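Ras-related protein Rab-7L1 (Homo sapiens, PDB 6HH2) is a Rab-family small GTPase that regulates vesicle trafficking around the trans-Golgi network and recruits the kinase LRRK2 to the Golgi complex, stimulating its activity. Local coordinates at residues A[19-30]-A[62-72]; A[122-131]-A[151-161]. The protein carries 4 engineered substitutions. All coordinates share one frame; numbering follows the deposited sequence. Where two conformers were deposited one is given.

Contacts 1 and 2, whose centres lie about 13 Å apart, grip opposite ends of one GDP molecule. In contact 1 the P-loop binds the phosphates, and the end of strand 58-66 with the turn after it closes the magnesium side through Thr24, Lys23 and waters; contact 2 builds the guanine site at the ends of strands 123-128 and 153-156. Both reach the same sheet, and hydrogen bonds join them: Asn128 ND2 to Val21 O at 2.9 Å, and Arg29 NE to Val159 O at 2.8 Å. Lys129 adds a further tie, its NZ reaching Ala20 O at 3.0 Å and the ribose O4' of GDP at 3.1 Å. Phosphate and base sites are thus tied together structurally.

Contact 1: A[19-30]-A[62-72]; sequences AAVGKTSLVQRY and LQLWDIAGLER. Engineered in segment 62-72: Leu70 (natural residue Gln). With MG (magnesium ion), chain C; GDP (guanosine-5'-diphosphate), chain B.
Thr24 OG1 lies 2.6 Å from Asp66 OD2, giving its proton to the carboxylate's syn lone pair while it binds the magnesium ion at 2.1 Å. Asp66 itself does not touch the metal: CG stands anti to its backbone N (chi1 -178°), which carries OD2 to the threonine, and OD1 accepts from metal-bound water 1. This second-shell role is that of the aspartate in the DxxG motif of Ras-like GTPases. Water 1 also donates to Glu71 OE1, and water 2 links Glu71 OE2 to GDP O2B.

Lys23, the P-loop lysine, bends at chi3 and chi4 so that NZ meets GDP O1B at 2.8 Å and Glu71 OE1 at 2.7 Å, with Asp18 O as a third partner. NZ approaches OE1 on its anti side, 29° out of the carboxylate plane, to form a salt bridge. This close polar knot contrasts with the exposed rim, where Ala19 CB touches one face of the Arg72 guanidinium, 3.6 Å from NH2.

Farther along, packing is apolar: Val27 CG1 meets Leu64 CB at 4.2 Å, and Leu62 CD1 abuts the Tyr30 ring edge in its plane. Helix 23-30 runs nearly antiparallel to strand 62-66 (160°, axes 9.0 Å apart); Met169 and Ile173 of helix 165-178 also pack on Tyr30, while Met90 of strand 86-92 touches Lys23 and Val21.

Contact 2: A[122-131]-A[151-161]; sequences PALLLANKSD and FTGWTETSVKE. Engineered in segment 122-131: Ala123 (natural residue Cys), Ser130 (natural residue Cys). With GDP (guanosine-5'-diphosphate), chain B.
The Phe151 ring takes Leu125 CB over one face, a CH-pi contact with CB 4.0 Å from the centroid and 27° off the normal, and has Ala123 O at its edge, in plane. Lys106 adds a cation-pi contact. Lys129 CG (3.5 Å from GDP C6) and Lys160 CB (3.6 Å from GDP C6) lie over opposite faces of the guanine, whose N1 and N2 edge meets Asp131. Phe151 packs beside the start of the parallel strands 123-128 and 153-156 of a beta-alpha-beta unit, whose helix 139-148 packs on Leu125, Phe151 and Trp154. N-H...O bonds join the strands: Leu125 N donates to Gly153 O (3.0 Å, N-H...O angle 175°), and Ala127 N to Thr155 O. On the other sheet face Leu126 CD2 meets the methyls of Thr155 and Thr157.

The strands' C-terminal ends and the loops after them form the guanine site, with the NKxD motif of Ras-like GTPases on 122-131. Asn128 OD1 accepts from Thr157 OG1 at 2.8 Å and, on an in-plane lone pair, from Val159 N, while ND2 bonds Val21 O. Asp131 OD1 accepts from GDP N1 at 2.8 Å and OD2 from GDP N2, while Ser158 OG donates to OD1 from 57° above the carboxylate plane, at 2.7 Å.

Contact 1: A[19-30]-A[62-72]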
loop_
_atom_site.group_PDB
_atom_site.type_symbol
_atom_site.label_atom_id
_atom_site.label_comp_id
_atom_site.label_asym_id
_atom_site.label_seq_id
_atom_site.Cartn_x
_atom_site.Cartn_y
_atom_site.Cartn_z
ATOM N N ALA A 19 7.656 3.389 10.634
ATOM C CA ALA A 19 9.034 3.384 10.163
ATOM C C ALA A 19 9.614 1.974 10.167
ATOM O O ALA A 19 9.339 1.164 11.063
ATOM C CB ALA A 19 9.897 4.314 11.044
ATOM N N ALA A 20 10.446 1.709 9.158
ATOM C CA ALA A 20 11.315 0.532 9.066
ATOM C C ALA A 20 10.563 -0.747 8.745
ATOM O O ALA A 20 11.096 -1.829 8.984
ATOM C CB ALA A 20 12.233 0.322 10.290
ATOM N N VAL A 21 9.357 -0.642 8.203
ATOM C CA VAL A 21 8.634 -1.845 7.811
ATOM C C VAL A 21 8.875 -2.262 6.378
ATOM O O VAL A 21 8.452 -3.379 6.007
ATOM C CB VAL A 21 7.126 -1.740 8.079
ATOM C CG1 VAL A 21 6.889 -1.476 9.618
ATOM C CG2 VAL A 21 6.434 -0.719 7.192
ATOM N N GLY A 22 9.472 -1.422 5.548
ATOM C CA GLY A 22 9.726 -1.725 4.147
ATOM C C GLY A 22 8.981 -0.883 3.108
ATOM O O GLY A 22 8.889 -1.310 1.944
ATOM N N LYS A 23 8.402 0.262 3.487
ATOM C CA LYS A 23 7.559 1.002 2.547
ATOM C C LYS A 23 8.379 1.574 1.398
ATOM O O LYS A 23 7.978 1.439 0.244
ATOM C CB LYS A 23 6.853 2.146 3.277
ATOM C CG LYS A 23 5.944 1.625 4.386
ATOM C CD LYS A 23 5.152 2.801 5.058
ATOM C CE LYS A 23 6.048 3.931 5.613
ATOM N NZ LYS A 23 7.006 3.396 6.633
ATOM N N THR A 24 9.458 2.330 1.685
ATOM C CA THR A 24 10.245 2.898 0.603
ATOM C C THR A 24 10.819 1.798 -0.268
ATOM O O THR A 24 10.862 1.945 -1.496
ATOM C CB THR A 24 11.305 3.827 1.193
ATOM O OG1 THR A 24 10.634 4.811 2.002
ATOM C CG2 THR A 24 12.107 4.545 0.071
ATOM N N SER A 25 11.223 0.688 0.345
ATOM C CA SER A 25 11.745 -0.427 -0.437
ATOM C C SER A 25 10.660 -0.995 -1.366
ATOM O O SER A 25 10.950 -1.319 -2.520
ATOM C CB SER A 25 12.255 -1.528 0.500
ATOM O OG SER A 25 13.353 -1.047 1.252
ATOM N N LEU A 26 9.467 -1.107 -0.804
ATOM C CA LEU A 26 8.358 -1.571 -1.778
ATOM C C LEU A 26 8.112 -0.598 -3.043
ATOM O O LEU A 26 8.053 -0.964 -4.234
ATOM C CB LEU A 26 7.047 -1.747 -1.002
ATOM C CG LEU A 26 5.931 -2.331 -1.853
ATOM C CD1 LEU A 26 5.101 -3.350 -0.971
ATOM C CD2 LEU A 26 5.080 -1.304 -2.384
ATOM N N VAL A 27 8.111 0.706 -2.695
ATOM C CA VAL A 27 7.882 1.638 -3.798
ATOM C C VAL A 27 9.047 1.603 -4.784
ATOM O O VAL A 27 8.850 1.614 -6.012
ATOM C CB VAL A 27 7.659 3.048 -3.235
ATOM C CG1 VAL A 27 7.608 4.089 -4.375
ATOM C CG2 VAL A 27 6.384 3.074 -2.393
ATOM N N GLN A 28 10.291 1.531 -4.264
ATOM C CA GLN A 28 11.440 1.466 -5.165
ATOM C C GLN A 28 11.409 0.223 -6.027
ATOM O O GLN A 28 11.808 0.274 -7.193
ATOM C CB GLN A 28 12.725 1.494 -4.344
ATOM C CG GLN A 28 12.947 2.857 -3.702
ATOM C CD GLN A 28 14.115 2.862 -2.722
ATOM O OE1 GLN A 28 14.452 1.837 -2.114
ATOM N NE2 GLN A 28 14.752 4.006 -2.590
ATOM N N ARG A 29 10.887 -0.891 -5.511
ATOM C CA ARG A 29 10.857 -2.111 -6.299
ATOM C C ARG A 29 9.700 -2.138 -7.289
ATOM O O ARG A 29 9.851 -2.606 -8.443
ATOM C CB ARG A 29 10.796 -3.310 -5.366
ATOM C CG ARG A 29 11.323 -4.548 -6.090
ATOM C CD ARG A 29 11.055 -5.785 -5.333
ATOM N NE ARG A 29 12.163 -6.286 -4.518
ATOM C CZ ARG A 29 13.229 -6.932 -4.987
ATOM N NH1 ARG A 29 13.412 -7.093 -6.292
ATOM N NH2 ARG A 29 14.139 -7.390 -4.143
ATOM N N TYR A 30 8.552 -1.662 -6.864
ATOM C CA TYR A 30 7.316 -1.797 -7.645
ATOM C C TYR A 30 7.037 -0.627 -8.597
ATOM O O TYR A 30 6.360 -0.818 -9.629
ATOM C CB TYR A 30 6.124 -1.994 -6.697
ATOM C CG TYR A 30 4.920 -2.431 -7.463
ATOM C CD1 TYR A 30 4.847 -3.733 -7.977
ATOM C CD2 TYR A 30 3.863 -1.562 -7.700
ATOM C CE1 TYR A 30 3.745 -4.134 -8.762
ATOM C CE2 TYR A 30 2.762 -1.950 -8.460
ATOM C CZ TYR A 30 2.716 -3.243 -8.962
ATOM O OH TYR A 30 1.663 -3.653 -9.734
ATOM N N LEU A 62 -0.531 4.081 -11.790
ATOM C CA LEU A 62 -0.576 4.115 -10.331
ATOM C C LEU A 62 0.365 5.199 -9.826
ATOM O O LEU A 62 1.522 5.261 -10.245
ATOM C CB LEU A 62 -0.079 2.820 -9.723
ATOM C CG LEU A 62 -0.732 1.549 -10.180
ATOM C CD1 LEU A 62 -0.108 0.413 -9.344
ATOM C CD2 LEU A 62 -2.234 1.663 -9.972
ATOM N N GLN A 63 -0.120 6.059 -8.935
ATOM C CA GLN A 63 0.717 6.935 -8.112
ATOM C C GLN A 63 0.928 6.245 -6.779
ATOM O O GLN A 63 -0.039 5.963 -6.049
ATOM C CB GLN A 63 0.026 8.275 -7.863
ATOM C CG GLN A 63 -0.261 9.074 -9.113
ATOM C CD GLN A 63 -0.923 10.404 -8.803
ATOM O OE1 GLN A 63 -1.285 10.650 -7.636
ATOM N NE2 GLN A 63 -1.101 11.250 -9.806
ATOM N N LEU A 64 2.171 5.933 -6.464
ATOM C CA LEU A 64 2.512 5.266 -5.218
ATOM C C LEU A 64 3.011 6.341 -4.229
ATOM O O LEU A 64 4.084 6.928 -4.418
ATOM C CB LEU A 64 3.604 4.223 -5.462
ATOM C CG LEU A 64 3.200 3.153 -6.480
ATOM C CD1 LEU A 64 4.452 2.395 -6.948
ATOM C CD2 LEU A 64 2.134 2.225 -5.825
ATOM N N TRP A 65 2.229 6.593 -3.165
ATOM C CA TRP A 65 2.495 7.689 -2.230
ATOM C C TRP A 65 3.056 7.092 -0.944
ATOM O O TRP A 65 2.338 6.439 -0.201
ATOM C CB TRP A 65 1.210 8.459 -1.945
ATOM C CG TRP A 65 0.787 9.390 -3.009
ATOM C CD1 TRP A 65 0.334 9.052 -4.297
ATOM C CD2 TRP A 65 0.736 10.795 -2.913
ATOM N NE1 TRP A 65 -0.022 10.205 -4.973
ATOM C CE2 TRP A 65 0.226 11.292 -4.157
ATOM C CE3 TRP A 65 1.025 11.693 -1.879
ATOM C CZ2 TRP A 65 0.047 12.654 -4.403
ATOM C CZ3 TRP A 65 0.835 13.053 -2.114
ATOM C CH2 TRP A 65 0.345 13.527 -3.376
ATOM N N ASP A 66 4.341 7.325 -0.664
ATOM C CA ASP A 66 4.978 6.822 0.572
ATOM C C ASP A 66 4.823 7.883 1.674
ATOM O O ASP A 66 5.240 9.038 1.505
ATOM C CB ASP A 66 6.458 6.639 0.206
ATOM C CG ASP A 66 7.343 6.090 1.301
ATOM O OD1 ASP A 66 6.997 6.021 2.483
ATOM O OD2 ASP A 66 8.480 5.751 0.889
ATOM N N ILE A 67 4.225 7.493 2.817
ATOM C CA ILE A 67 3.997 8.483 3.876
ATOM C C ILE A 67 5.302 9.041 4.424
ATOM O O ILE A 67 5.309 10.145 4.986
ATOM C CB ILE A 67 3.072 7.918 4.975
ATOM C CG1 ILE A 67 2.706 8.996 5.999
ATOM C CG2 ILE A 67 3.689 6.714 5.665
ATOM C CD1 ILE A 67 1.353 8.769 6.543
ATOM N N ALA A 68 6.405 8.298 4.282
ATOM C CA ALA A 68 7.775 8.840 4.421
ATOM C C ALA A 68 7.992 9.695 5.656
ATOM O O ALA A 68 7.874 9.191 6.778
ATOM C CB ALA A 68 8.194 9.507 3.120
ATOM N N GLY A 69 8.296 10.997 5.484
ATOM C CA GLY A 69 8.733 11.837 6.604
ATOM C C GLY A 69 7.766 11.918 7.784
ATOM O O GLY A 69 8.194 12.224 8.901
ATOM N N LEU A 70 6.477 11.665 7.590
ATOM C CA LEU A 70 5.532 11.735 8.735
ATOM C C LEU A 70 5.066 10.350 9.202
ATOM O O LEU A 70 4.137 10.279 9.981
ATOM C CB LEU A 70 4.342 12.601 8.335
ATOM C CG LEU A 70 4.639 14.081 8.136
ATOM C CD1 LEU A 70 3.420 14.817 7.635
ATOM C CD2 LEU A 70 5.163 14.717 9.402
ATOM N N GLU A 71 5.792 9.302 8.846
ATOM C CA GLU A 71 5.370 7.946 9.169
ATOM C C GLU A 71 5.313 7.683 10.662
ATOM O O GLU A 71 4.515 6.845 11.101
ATOM C CB GLU A 71 6.273 6.924 8.458
ATOM C CG GLU A 71 7.746 7.012 8.875
ATOM C CD GLU A 71 8.700 6.577 7.783
ATOM O OE1 GLU A 71 8.301 5.753 6.901
ATOM O OE2 GLU A 71 9.879 6.971 7.813
ATOM N N ARG A 72 6.133 8.341 11.468
ATOM C CA ARG A 72 6.115 8.026 12.890
ATOM C C ARG A 72 4.929 8.644 13.618
ATOM O O ARG A 72 4.721 8.335 14.790
ATOM C CB ARG A 72 7.428 8.457 13.571
ATOM C CG ARG A 72 8.638 7.636 13.134
ATOM C CD ARG A 72 9.888 7.905 14.035
ATOM N NE ARG A 72 10.963 6.993 13.635
ATOM C CZ ARG A 72 11.166 5.787 14.181
ATOM N NH1 ARG A 72 10.389 5.363 15.163
ATOM N NH2 ARG A 72 12.157 5.008 13.762
HETATM MG MG MG C . 10.995 5.045 4.039
HETATM P PB GDP B . 10.478 2.271 5.628
HETATM O O1B GDP B . 9.148 1.688 5.926
HETATM O O2B GDP B . 11.113 2.968 6.785
HETATM O O3B GDP B . 10.506 3.098 4.358
HETATM O O3A GDP B . 11.432 0.955 5.397
HETATM P PA GDP B . 12.617 0.756 4.354
HETATM O O1A GDP B . 12.102 0.445 2.971
HETATM O O2A GDP B . 13.579 1.927 4.491
HETATM O "O5'" GDP B . 13.316 -0.565 4.904
HETATM C "C5'" GDP B . 13.905 -0.611 6.196
HETATM C "C4'" GDP B . 14.944 -1.727 6.237
HETATM O "O4'" GDP B . 14.240 -3.006 6.102
HETATM C "C3'" GDP B . 15.866 -1.644 5.038
HETATM O "O3'" GDP B . 17.152 -2.075 5.513
HETATM C "C2'" GDP B . 15.298 -2.657 4.063
HETATM O "O2'" GDP B . 16.331 -3.198 3.251
HETATM C "C1'" GDP B . 14.782 -3.699 5.017
HETATM N N9 GDP B . 13.694 -4.491 4.432
HETATM C C8 GDP B . 12.636 -4.005 3.722
HETATM N N7 GDP B . 11.800 -5.032 3.359
HETATM C C5 GDP B . 12.348 -6.163 3.864
HETATM C C6 GDP B . 12.005 -7.582 3.844
HETATM O O6 GDP B . 10.998 -7.993 3.238
HETATM N N1 GDP B . 12.833 -8.404 4.501
HETATM C C2 GDP B . 13.960 -8.051 5.140
HETATM N N2 GDP B . 14.770 -8.998 5.757
HETATM N N3 GDP B . 14.348 -6.753 5.156
HETATM C C4 GDP B . 13.573 -5.829 4.548
HETATM O O HOH W 1 9.004 5.632 4.270
HETATM O O HOH W 2 11.288 5.484 6.101
HETATM O O HOH W 3 12.935 4.492 3.863
HETATM O O HOH W 4 11.590 7.029 3.651
#

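Contact 2: A[122-131]-A[151-161]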
loop_
_atom_site.group_PDB
_atom_site.type_symbol
_atom_site.label_atom_id
_atom_site.label_comp_id
_atom_site.label_asym_id
_atom_site.label_seq_id
_atom_site.Cartn_x
_atom_site.Cartn_y
_atom_site.Cartn_z
ATOM N N PRO A 122 -10.490 0.302 -0.368
ATOM C CA PRO A 122 -9.812 -0.985 -0.105
ATOM C C PRO A 122 -8.485 -0.809 0.627
ATOM O O PRO A 122 -7.708 0.113 0.358
ATOM C CB PRO A 122 -9.538 -1.549 -1.514
ATOM C CG PRO A 122 -10.360 -0.798 -2.412
ATOM C CD PRO A 122 -10.679 0.533 -1.807
ATOM N N ALA A 123 -8.198 -1.741 1.541
ATOM C CA ALA A 123 -7.014 -1.702 2.381
ATOM C C ALA A 123 -6.403 -3.094 2.423
ATOM O O ALA A 123 -7.084 -4.067 2.814
ATOM C CB ALA A 123 -7.361 -1.246 3.793
ATOM N N LEU A 124 -5.165 -3.208 1.918
ATOM C CA LEU A 124 -4.431 -4.468 1.819
ATOM C C LEU A 124 -3.353 -4.457 2.891
ATOM O O LEU A 124 -2.528 -3.534 2.933
ATOM C CB LEU A 124 -3.802 -4.566 0.432
ATOM C CG LEU A 124 -2.852 -5.728 0.284
ATOM C CD1 LEU A 124 -3.566 -7.120 0.528
ATOM C CD2 LEU A 124 -2.250 -5.673 -1.122
ATOM N N LEU A 125 -3.417 -5.391 3.824
ATOM C CA LEU A 125 -2.446 -5.508 4.903
ATOM C C LEU A 125 -1.290 -6.413 4.457
ATOM O O LEU A 125 -1.536 -7.563 4.083
ATOM C CB LEU A 125 -3.158 -6.057 6.127
ATOM C CG LEU A 125 -2.282 -6.273 7.379
ATOM C CD1 LEU A 125 -1.839 -4.921 7.977
ATOM C CD2 LEU A 125 -3.076 -7.078 8.468
ATOM N N LEU A 126 -0.059 -5.883 4.447
ATOM C CA LEU A 126 1.113 -6.656 4.055
ATOM C C LEU A 126 1.958 -6.982 5.287
ATOM O O LEU A 126 2.490 -6.069 5.948
ATOM C CB LEU A 126 1.970 -5.928 3.028
ATOM C CG LEU A 126 1.292 -5.594 1.693
ATOM C CD1 LEU A 126 2.351 -5.111 0.742
ATOM C CD2 LEU A 126 0.628 -6.820 1.069
ATOM N N ALA A 127 2.077 -8.271 5.574
ATOM C CA ALA A 127 2.932 -8.791 6.644
ATOM C C ALA A 127 4.304 -8.957 6.015
ATOM O O ALA A 127 4.655 -10.036 5.495
ATOM C CB ALA A 127 2.350 -10.129 7.125
ATOM N N ASN A 128 5.075 -7.878 6.072
ATOM C CA ASN A 128 6.346 -7.833 5.343
ATOM C C ASN A 128 7.488 -8.386 6.193
ATOM O O ASN A 128 7.364 -8.566 7.406
ATOM C CB ASN A 128 6.649 -6.397 4.840
ATOM C CG ASN A 128 7.787 -6.382 3.825
ATOM O OD1 ASN A 128 7.829 -7.218 2.933
ATOM N ND2 ASN A 128 8.730 -5.435 3.981
ATOM N N LYS A 129 8.633 -8.613 5.529
ATOM C CA LYS A 129 9.823 -9.256 6.112
ATOM C C LYS A 129 9.551 -10.710 6.497
ATOM O O LYS A 129 10.118 -11.220 7.469
ATOM C CB LYS A 129 10.441 -8.468 7.284
ATOM C CG LYS A 129 10.602 -6.947 7.033
ATOM C CD LYS A 129 11.688 -6.394 7.923
ATOM C CE LYS A 129 11.680 -4.883 7.744
ATOM N NZ LYS A 129 12.825 -4.290 8.593
ATOM N N SER A 130 8.665 -11.381 5.735
ATOM C CA SER A 130 8.314 -12.771 6.010
ATOM C C SER A 130 9.516 -13.698 5.961
ATOM O O SER A 130 9.449 -14.791 6.527
ATOM C CB SER A 130 7.267 -13.244 4.979
ATOM O OG SER A 130 7.862 -13.332 3.675
ATOM N N ASP A 131 10.597 -13.278 5.287
ATOM C CA ASP A 131 11.834 -14.051 5.202
ATOM C C ASP A 131 12.584 -14.129 6.529
ATOM O O ASP A 131 13.474 -14.967 6.666
ATOM C CB ASP A 131 12.767 -13.395 4.171
ATOM C CG ASP A 131 13.059 -11.923 4.470
ATOM O OD1 ASP A 131 12.151 -11.106 4.222
ATOM O OD2 ASP A 131 14.215 -11.640 4.884
ATOM N N PHE A 151 -10.075 -4.971 7.044
ATOM C CA PHE A 151 -9.217 -4.944 5.871
ATOM C C PHE A 151 -9.845 -5.728 4.734
ATOM O O PHE A 151 -10.618 -6.679 4.955
ATOM C CB PHE A 151 -7.864 -5.572 6.179
ATOM C CG PHE A 151 -6.964 -4.674 6.988
ATOM C CD1 PHE A 151 -7.016 -4.682 8.375
ATOM C CD2 PHE A 151 -6.054 -3.880 6.315
ATOM C CE1 PHE A 151 -6.163 -3.817 9.127
ATOM C CE2 PHE A 151 -5.207 -2.989 7.071
ATOM C CZ PHE A 151 -5.264 -3.017 8.443
ATOM N N THR A 152 -9.512 -5.328 3.495
ATOM C CA THR A 152 -9.974 -6.101 2.347
ATOM C C THR A 152 -9.313 -7.453 2.356
ATOM O O THR A 152 -9.958 -8.458 2.034
ATOM C CB THR A 152 -9.641 -5.358 1.046
ATOM O OG1 THR A 152 -10.177 -4.010 1.180
ATOM C CG2 THR A 152 -10.316 -6.033 -0.157
ATOM N N GLY A 153 -8.058 -7.529 2.739
ATOM C CA GLY A 153 -7.387 -8.810 2.907
ATOM C C GLY A 153 -5.978 -8.569 3.372
ATOM O O GLY A 153 -5.560 -7.412 3.584
ATOM N N TRP A 154 -5.215 -9.656 3.459
ATOM C CA TRP A 154 -3.840 -9.610 3.927
ATOM C C TRP A 154 -3.036 -10.711 3.250
ATOM O O TRP A 154 -3.601 -11.745 2.840
ATOM C CB TRP A 154 -3.751 -9.743 5.467
ATOM C CG TRP A 154 -4.011 -11.178 5.942
ATOM C CD1 TRP A 154 -5.212 -11.751 6.196
ATOM C CD2 TRP A 154 -3.013 -12.173 6.213
ATOM N NE1 TRP A 154 -5.030 -13.080 6.646
ATOM C CE2 TRP A 154 -3.670 -13.326 6.672
ATOM C CE3 TRP A 154 -1.607 -12.162 6.163
ATOM C CZ2 TRP A 154 -2.953 -14.508 7.034
ATOM C CZ3 TRP A 154 -0.908 -13.296 6.545
ATOM C CH2 TRP A 154 -1.576 -14.449 6.958
ATOM N N THR A 155 -1.717 -10.467 3.140
ATOM C CA THR A 155 -0.804 -11.519 2.739
ATOM C C THR A 155 0.577 -11.241 3.282
ATOM O O THR A 155 0.920 -10.117 3.636
ATOM C CB THR A 155 -0.766 -11.657 1.204
ATOM O OG1 THR A 155 0.036 -12.794 0.812
ATOM C CG2 THR A 155 -0.221 -10.434 0.519
ATOM N N GLU A 156 1.373 -12.292 3.366
ATOM C CA GLU A 156 2.768 -12.147 3.733
ATOM C C GLU A 156 3.557 -11.777 2.495
ATOM O O GLU A 156 3.225 -12.179 1.383
ATOM C CB GLU A 156 3.306 -13.437 4.344
ATOM C CG GLU A 156 3.400 -14.585 3.380
ATOM C CD GLU A 156 4.092 -15.817 3.950
ATOM O OE1 GLU A 156 3.983 -16.062 5.155
ATOM O OE2 GLU A 156 4.661 -16.603 3.150
ATOM N N THR A 157 4.597 -10.955 2.692
ATOM C CA THR A 157 5.436 -10.526 1.582
ATOM C C THR A 157 6.871 -10.433 2.078
ATOM O O THR A 157 7.126 -10.370 3.293
ATOM C CB THR A 157 5.081 -9.108 1.096
ATOM O OG1 THR A 157 5.251 -8.151 2.175
ATOM C CG2 THR A 157 3.649 -9.049 0.617
ATOM N N SER A 158 7.809 -10.548 1.136
ATOM C CA SER A 158 9.191 -10.167 1.392
ATOM C C SER A 158 9.602 -9.214 0.287
ATOM O O SER A 158 9.857 -9.644 -0.843
ATOM C CB SER A 158 10.107 -11.392 1.489
ATOM O OG SER A 158 11.479 -10.976 1.596
ATOM N N VAL A 159 9.738 -7.901 0.601
ATOM C CA VAL A 159 10.257 -7.005 -0.422
ATOM C C VAL A 159 11.686 -7.398 -0.753
ATOM O O VAL A 159 12.111 -7.377 -1.921
ATOM C CB VAL A 159 10.204 -5.542 0.110
ATOM C CG1 VAL A 159 10.830 -4.608 -0.919
ATOM C CG2 VAL A 159 8.737 -5.137 0.333
ATOM N N LYS A 160 12.440 -7.825 0.269
ATOM C CA LYS A 160 13.838 -8.212 0.079
ATOM C C LYS A 160 13.997 -9.338 -0.934
ATOM O O LYS A 160 14.873 -9.271 -1.804
ATOM C CB LYS A 160 14.457 -8.603 1.416
ATOM C CG LYS A 160 15.860 -9.186 1.293
ATOM C CD LYS A 160 16.511 -9.363 2.654
ATOM C CE LYS A 160 17.733 -10.265 2.569
ATOM N NZ LYS A 160 18.269 -10.586 3.930
ATOM N N GLU A 161 13.180 -10.384 -0.828
ATOM C CA GLU A 161 13.270 -11.526 -1.740
ATOM C C GLU A 161 12.283 -11.422 -2.893
ATOM O O GLU A 161 12.160 -12.377 -3.681
ATOM C CB GLU A 161 12.959 -12.811 -0.981
ATOM C CG GLU A 161 13.885 -13.124 0.177
ATOM C CD GLU A 161 13.469 -14.419 0.885
ATOM O OE1 GLU A 161 12.269 -14.847 0.782
ATOM O OE2 GLU A 161 14.358 -15.043 1.518
HETATM P PB GDP B . 10.478 2.271 5.628
HETATM O O1B GDP B . 9.148 1.688 5.926
HETATM O O2B GDP B . 11.113 2.968 6.785
HETATM O O3B GDP B . 10.506 3.098 4.358
HETATM O O3A GDP B . 11.432 0.955 5.397
HETATM P PA GDP B . 12.617 0.756 4.354
HETATM O O1A GDP B . 12.102 0.445 2.971
HETATM O O2A GDP B . 13.579 1.927 4.491
HETATM O "O5'" GDP B . 13.316 -0.565 4.904
HETATM C "C5'" GDP B . 13.905 -0.611 6.196
HETATM C "C4'" GDP B . 14.944 -1.727 6.237
HETATM O "O4'" GDP B . 14.240 -3.006 6.102
HETATM C "C3'" GDP B . 15.866 -1.644 5.038
HETATM O "O3'" GDP B . 17.152 -2.075 5.513
HETATM C "C2'" GDP B . 15.298 -2.657 4.063
HETATM O "O2'" GDP B . 16.331 -3.198 3.251
HETATM C "C1'" GDP B . 14.782 -3.699 5.017
HETATM N N9 GDP B . 13.694 -4.491 4.432
HETATM C C8 GDP B . 12.636 -4.005 3.722
HETATM N N7 GDP B . 11.800 -5.032 3.359
HETATM C C5 GDP B . 12.348 -6.163 3.864
HETATM C C6 GDP B . 12.005 -7.582 3.844
HETATM O O6 GDP B . 10.998 -7.993 3.238
HETATM N N1 GDP B . 12.833 -8.404 4.501
HETATM C C2 GDP B . 13.960 -8.051 5.140
HETATM N N2 GDP B . 14.770 -8.998 5.757
HETATM N N3 GDP B . 14.348 -6.753 5.156
HETATM C C4 GDP B . 13.573 -5.829 4.548
HETATM O O HOH W 5 16.447 -12.973 5.093
#